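Local atomic coordinates of cellulase CEL9M (Clostridium cellulolyticum, PDB entry 1IA6), a protein that probably cleaves internal beta-1,4-glucosidic linkages of cellulose, as an endoglucanase of glycoside hydrolase family 9. Residues L65-W76 / M254-L265. Numbering follows the deposited sequence.
With CA (calcium ion), chain B; SO4 (sulfate ion), chain E.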
loop_
_atom_site.group_PDB
_atom_site.type_symbol
_atom_site.label_atom_id
_atom_site.label_comp_id
_atom_site.label_asym_id
_atom_site.label_seq_id
_atom_site.Cartn_x
_atom_site.Cartn_y
_atom_site.Cartn_z
ATOM N N LEU A 65 7.900 -0.409 6.675
ATOM C CA LEU A 65 7.009 0.726 6.458
ATOM C C LEU A 65 6.039 0.513 5.302
ATOM O O LEU A 65 4.826 0.637 5.481
ATOM C CB LEU A 65 7.809 2.025 6.275
ATOM C CG LEU A 65 6.980 3.318 6.222
ATOM C CD1 LEU A 65 5.933 3.336 7.335
ATOM C CD2 LEU A 65 7.916 4.518 6.353
ATOM N N PRO A 66 6.548 0.203 4.099
ATOM C CA PRO A 66 5.600 -0.008 2.999
ATOM C C PRO A 66 4.726 -1.246 3.214
ATOM O O PRO A 66 3.618 -1.323 2.690
ATOM C CB PRO A 66 6.502 -0.116 1.765
ATOM C CG PRO A 66 7.819 -0.571 2.320
ATOM C CD PRO A 66 7.938 0.206 3.608
ATOM N N GLN A 67 5.222 -2.218 3.979
ATOM C CA GLN A 67 4.431 -3.419 4.246
ATOM C C GLN A 67 3.213 -3.013 5.081
ATOM O O GLN A 67 2.083 -3.397 4.777
ATOM C CB GLN A 67 5.270 -4.458 5.001
ATOM C CG GLN A 67 4.599 -5.823 5.177
ATOM C CD GLN A 67 4.988 -6.850 4.112
ATOM O OE1 GLN A 67 4.545 -8.001 4.159
ATOM N NE2 GLN A 67 5.819 -6.443 3.154
ATOM N N GLY A 68 3.451 -2.224 6.127
ATOM C CA GLY A 68 2.365 -1.775 6.988
ATOM C C GLY A 68 1.423 -0.803 6.299
ATOM O O GLY A 68 0.203 -0.896 6.438
ATOM N N TYR A 69 1.993 0.145 5.564
ATOM C CA TYR A 69 1.203 1.129 4.823
ATOM C C TYR A 69 0.256 0.419 3.859
ATOM O O TYR A 69 -0.940 0.709 3.809
ATOM C CB TYR A 69 2.137 2.045 4.020
ATOM C CG TYR A 69 1.441 2.845 2.937
ATOM C CD1 TYR A 69 0.782 4.033 3.239
ATOM C CD2 TYR A 69 1.430 2.402 1.612
ATOM C CE1 TYR A 69 0.126 4.766 2.249
ATOM C CE2 TYR A 69 0.776 3.127 0.611
ATOM C CZ TYR A 69 0.126 4.306 0.940
ATOM O OH TYR A 69 -0.531 5.025 -0.033
ATOM N N SER A 70 0.801 -0.514 3.086
ATOM C CA SER A 70 0.002 -1.248 2.110
ATOM C C SER A 70 -1.152 -1.998 2.763
ATOM O O SER A 70 -2.282 -1.948 2.279
ATOM C CB SER A 70 0.892 -2.210 1.325
ATOM O OG SER A 70 1.819 -1.478 0.535
ATOM N N ALA A 71 -0.869 -2.686 3.864
ATOM C CA ALA A 71 -1.906 -3.428 4.575
ATOM C C ALA A 71 -2.976 -2.480 5.103
ATOM O O ALA A 71 -4.162 -2.805 5.096
ATOM C CB ALA A 71 -1.292 -4.218 5.730
ATOM N N ALA A 72 -2.557 -1.305 5.566
ATOM C CA ALA A 72 -3.499 -0.327 6.099
ATOM C C ALA A 72 -4.388 0.277 5.021
ATOM O O ALA A 72 -5.587 0.460 5.234
ATOM C CB ALA A 72 -2.749 0.786 6.837
ATOM N N ILE A 73 -3.808 0.595 3.868
ATOM C CA ILE A 73 -4.579 1.196 2.782
ATOM C C ILE A 73 -5.555 0.197 2.169
ATOM O O ILE A 73 -6.669 0.566 1.790
ATOM C CB ILE A 73 -3.651 1.760 1.680
ATOM C CG1 ILE A 73 -2.756 2.851 2.271
ATOM C CG2 ILE A 73 -4.475 2.287 0.504
ATOM C CD1 ILE A 73 -3.477 3.862 3.141
ATOM N N LEU A 74 -5.142 -1.060 2.063
ATOM C CA LEU A 74 -6.032 -2.089 1.530
ATOM C C LEU A 74 -7.191 -2.274 2.506
ATOM O O LEU A 74 -8.343 -2.405 2.096
ATOM C CB LEU A 74 -5.288 -3.414 1.359
ATOM C CG LEU A 74 -4.313 -3.507 0.185
ATOM C CD1 LEU A 74 -3.502 -4.791 0.306
ATOM C CD2 LEU A 74 -5.089 -3.475 -1.138
ATOM N N GLY A 75 -6.880 -2.280 3.799
ATOM C CA GLY A 75 -7.918 -2.432 4.806
ATOM C C GLY A 75 -8.883 -1.259 4.783
ATOM O O GLY A 75 -10.083 -1.428 4.981
ATOM N N TRP A 76 -8.356 -0.061 4.539
ATOM C CA TRP A 76 -9.184 1.137 4.486
ATOM C C TRP A 76 -10.137 1.054 3.293
ATOM O O TRP A 76 -11.302 1.446 3.393
ATOM C CB TRP A 76 -8.294 2.386 4.377
ATOM C CG TRP A 76 -9.011 3.693 4.578
ATOM C CD1 TRP A 76 -10.177 3.894 5.257
ATOM C CD2 TRP A 76 -8.571 4.990 4.147
ATOM N NE1 TRP A 76 -10.492 5.230 5.280
ATOM C CE2 TRP A 76 -9.524 5.927 4.606
ATOM C CE3 TRP A 76 -7.463 5.449 3.422
ATOM C CZ2 TRP A 76 -9.405 7.300 4.362
ATOM C CZ3 TRP A 76 -7.344 6.818 3.178
ATOM C CH2 TRP A 76 -8.311 7.725 3.649
ATOM N N MET A 254 -1.018 11.116 -0.144
ATOM C CA MET A 254 -0.908 9.925 0.678
ATOM C C MET A 254 0.108 8.951 0.086
ATOM O O MET A 254 0.030 8.594 -1.089
ATOM C CB MET A 254 -2.271 9.235 0.775
ATOM C CG MET A 254 -2.223 7.845 1.396
ATOM S SD MET A 254 -3.873 7.124 1.515
ATOM C CE MET A 254 -4.085 6.484 -0.133
ATOM N N CYS A 255 1.064 8.532 0.905
ATOM C CA CYS A 255 2.073 7.569 0.476
ATOM C C CYS A 255 2.717 6.970 1.721
ATOM O O CYS A 255 2.431 7.405 2.840
ATOM C CB CYS A 255 3.120 8.225 -0.434
ATOM S SG CYS A 255 4.053 9.586 0.284
ATOM N N TRP A 256 3.583 5.982 1.534
ATOM C CA TRP A 256 4.196 5.312 2.671
ATOM C C TRP A 256 4.866 6.217 3.702
ATOM O O TRP A 256 4.905 5.875 4.881
ATOM C CB TRP A 256 5.190 4.233 2.202
ATOM C CG TRP A 256 6.306 4.727 1.337
ATOM C CD1 TRP A 256 6.329 4.771 -0.027
ATOM C CD2 TRP A 256 7.558 5.264 1.777
ATOM N NE1 TRP A 256 7.520 5.303 -0.465
ATOM C CE2 TRP A 256 8.292 5.615 0.622
ATOM C CE3 TRP A 256 8.132 5.485 3.037
ATOM C CZ2 TRP A 256 9.574 6.178 0.689
ATOM C CZ3 TRP A 256 9.405 6.044 3.105
ATOM C CH2 TRP A 256 10.110 6.384 1.936
ATOM N N ASP A 257 5.373 7.372 3.277
ATOM C CA ASP A 257 6.056 8.277 4.204
ATOM C C ASP A 257 5.207 9.434 4.719
ATOM O O ASP A 257 5.461 9.954 5.803
ATOM C CB ASP A 257 7.317 8.849 3.540
ATOM C CG ASP A 257 8.168 9.670 4.499
ATOM O OD1 ASP A 257 8.422 9.194 5.623
ATOM O OD2 ASP A 257 8.596 10.784 4.124
ATOM N N ASP A 258 4.200 9.827 3.949
ATOM C CA ASP A 258 3.350 10.956 4.322
ATOM C C ASP A 258 1.878 10.581 4.458
ATOM O O ASP A 258 1.186 10.354 3.464
ATOM C CB ASP A 258 3.530 12.075 3.284
ATOM C CG ASP A 258 2.665 13.293 3.563
ATOM O OD1 ASP A 258 2.124 13.415 4.681
ATOM O OD2 ASP A 258 2.537 14.136 2.654
ATOM N N MET A 259 1.403 10.514 5.698
ATOM C CA MET A 259 0.013 10.169 5.963
ATOM C C MET A 259 -0.749 11.325 6.602
ATOM O O MET A 259 -1.796 11.120 7.212
ATOM C CB MET A 259 -0.061 8.935 6.871
ATOM C CG MET A 259 0.312 7.634 6.173
ATOM S SD MET A 259 -0.853 7.220 4.862
ATOM C CE MET A 259 -2.190 6.507 5.829
ATOM N N TYR A 260 -0.229 12.541 6.453
ATOM C CA TYR A 260 -0.878 13.715 7.026
ATOM C C TYR A 260 -2.262 14.008 6.462
ATOM O O TYR A 260 -3.152 14.428 7.201
ATOM C CB TYR A 260 0.017 14.948 6.867
ATOM C CG TYR A 260 1.126 14.996 7.889
ATOM C CD1 TYR A 260 0.855 15.306 9.223
ATOM C CD2 TYR A 260 2.438 14.676 7.542
ATOM C CE1 TYR A 260 1.863 15.290 10.185
ATOM C CE2 TYR A 260 3.451 14.656 8.498
ATOM C CZ TYR A 260 3.156 14.964 9.814
ATOM O OH TYR A 260 4.148 14.932 10.763
ATOM N N VAL A 261 -2.458 13.791 5.163
ATOM C CA VAL A 261 -3.762 14.056 4.561
ATOM C C VAL A 261 -4.808 13.047 5.048
ATOM O O VAL A 261 -5.899 13.431 5.470
ATOM C CB VAL A 261 -3.678 14.048 3.014
ATOM C CG1 VAL A 261 -5.051 14.319 2.412
ATOM C CG2 VAL A 261 -2.690 15.108 2.551
ATOM N N PRO A 262 -4.495 11.742 4.992
ATOM C CA PRO A 262 -5.480 10.763 5.467
ATOM C C PRO A 262 -5.822 10.999 6.943
ATOM O O PRO A 262 -6.983 10.898 7.348
ATOM C CB PRO A 262 -4.770 9.431 5.250
ATOM C CG PRO A 262 -3.952 9.688 4.033
ATOM C CD PRO A 262 -3.389 11.073 4.282
ATOM N N ALA A 263 -4.810 11.317 7.744
ATOM C CA ALA A 263 -5.032 11.553 9.167
ATOM C C ALA A 263 -5.930 12.768 9.372
ATOM O O ALA A 263 -6.823 12.744 10.217
ATOM C CB ALA A 263 -3.700 11.747 9.893
ATOM N N ALA A 264 -5.699 13.824 8.597
ATOM C CA ALA A 264 -6.513 15.031 8.706
ATOM C C ALA A 264 -7.946 14.741 8.269
ATOM O O ALA A 264 -8.897 15.260 8.853
ATOM C CB ALA A 264 -5.923 16.149 7.854
ATOM N N LEU A 265 -8.106 13.919 7.237
ATOM C CA LEU A 265 -9.441 13.575 6.762
ATOM C C LEU A 265 -10.253 12.906 7.876
ATOM O O LEU A 265 -11.402 13.275 8.125
ATOM C CB LEU A 265 -9.358 12.637 5.553
ATOM C CG LEU A 265 -10.674 12.087 4.991
ATOM C CD1 LEU A 265 -11.538 13.223 4.467
ATOM C CD2 LEU A 265 -10.373 11.105 3.867
HETATM CA CA CA B . 5.136 9.308 8.134
HETATM S S SO4 E . 9.552 5.191 -3.789
HETATM O O1 SO4 E . 10.407 4.104 -4.315
HETATM O O2 SO4 E . 8.316 4.611 -3.232
HETATM O O3 SO4 E . 9.223 6.122 -4.889
HETATM O O4 SO4 E . 10.289 5.922 -2.734
HETATM O O HOH W 1 4.037 7.587 6.817
HETATM O O HOH W 2 6.959 7.851 7.610
#
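Residues 65-76 of the helix 64-80 lie against the turn that leads into the helix starting at Tyr260, and the two backbones come nearest where the CA atoms of Pro66 and Trp256 are 5.5 Å apart. Tyr69 carries the middle of the contact. Its CG stands anti to the backbone N (chi1 164°), which lays one ring face against the peptide between Cys255 and Trp256: Trp256 N sits over the ring centre and Cys255 C is 3.4 Å from Tyr69 CE1. Ile73 CG1, from the same helix, covers the opposite face near the rim. At the ring edge two methionines close in. Met259 SD lies in the ring plane, 3.7 Å from Tyr69 CE1, a Met-aromatic contact, and Met254 CG is 3.6 Å from Tyr69 OH. The extended Met254 chain (chi2 178°) carries its sulfur on to Ile73 CD1 and the Trp76 indole edge, a second Met-aromatic contact with Met254 SD 3.9 Å from Trp76 CZ3; the bend at chi3 only turns the methyl back near Tyr69 OH. Leu265 CD2 touches the same indole at its edge, while Trp76 NE1 is bonded to Glu80. At the other end, Leu65 CD2 meets Trp256 CE3 at the indole edge (3.5 Å), the side chains crossing at about a right angle. Trp256 NE1 donates to sulfate O2 (3.0 Å), an ion Arg308 also binds. Asp257 O binds calcium at 2.4 Å, alongside Ser208, Asp211 and Asp212; Trp256 O accepts from a calcium-bound water. Cys255 N pairs with Asp258 O, and Met259 N with Asp211. No hydrogen bond joins the two segments, so within the family 9 (alpha/alpha)6 barrel helix 64-80 meets the turn before helix 260-271 through apolar, sulfur and aromatic packing, while two turn carbonyls face calcium and its water.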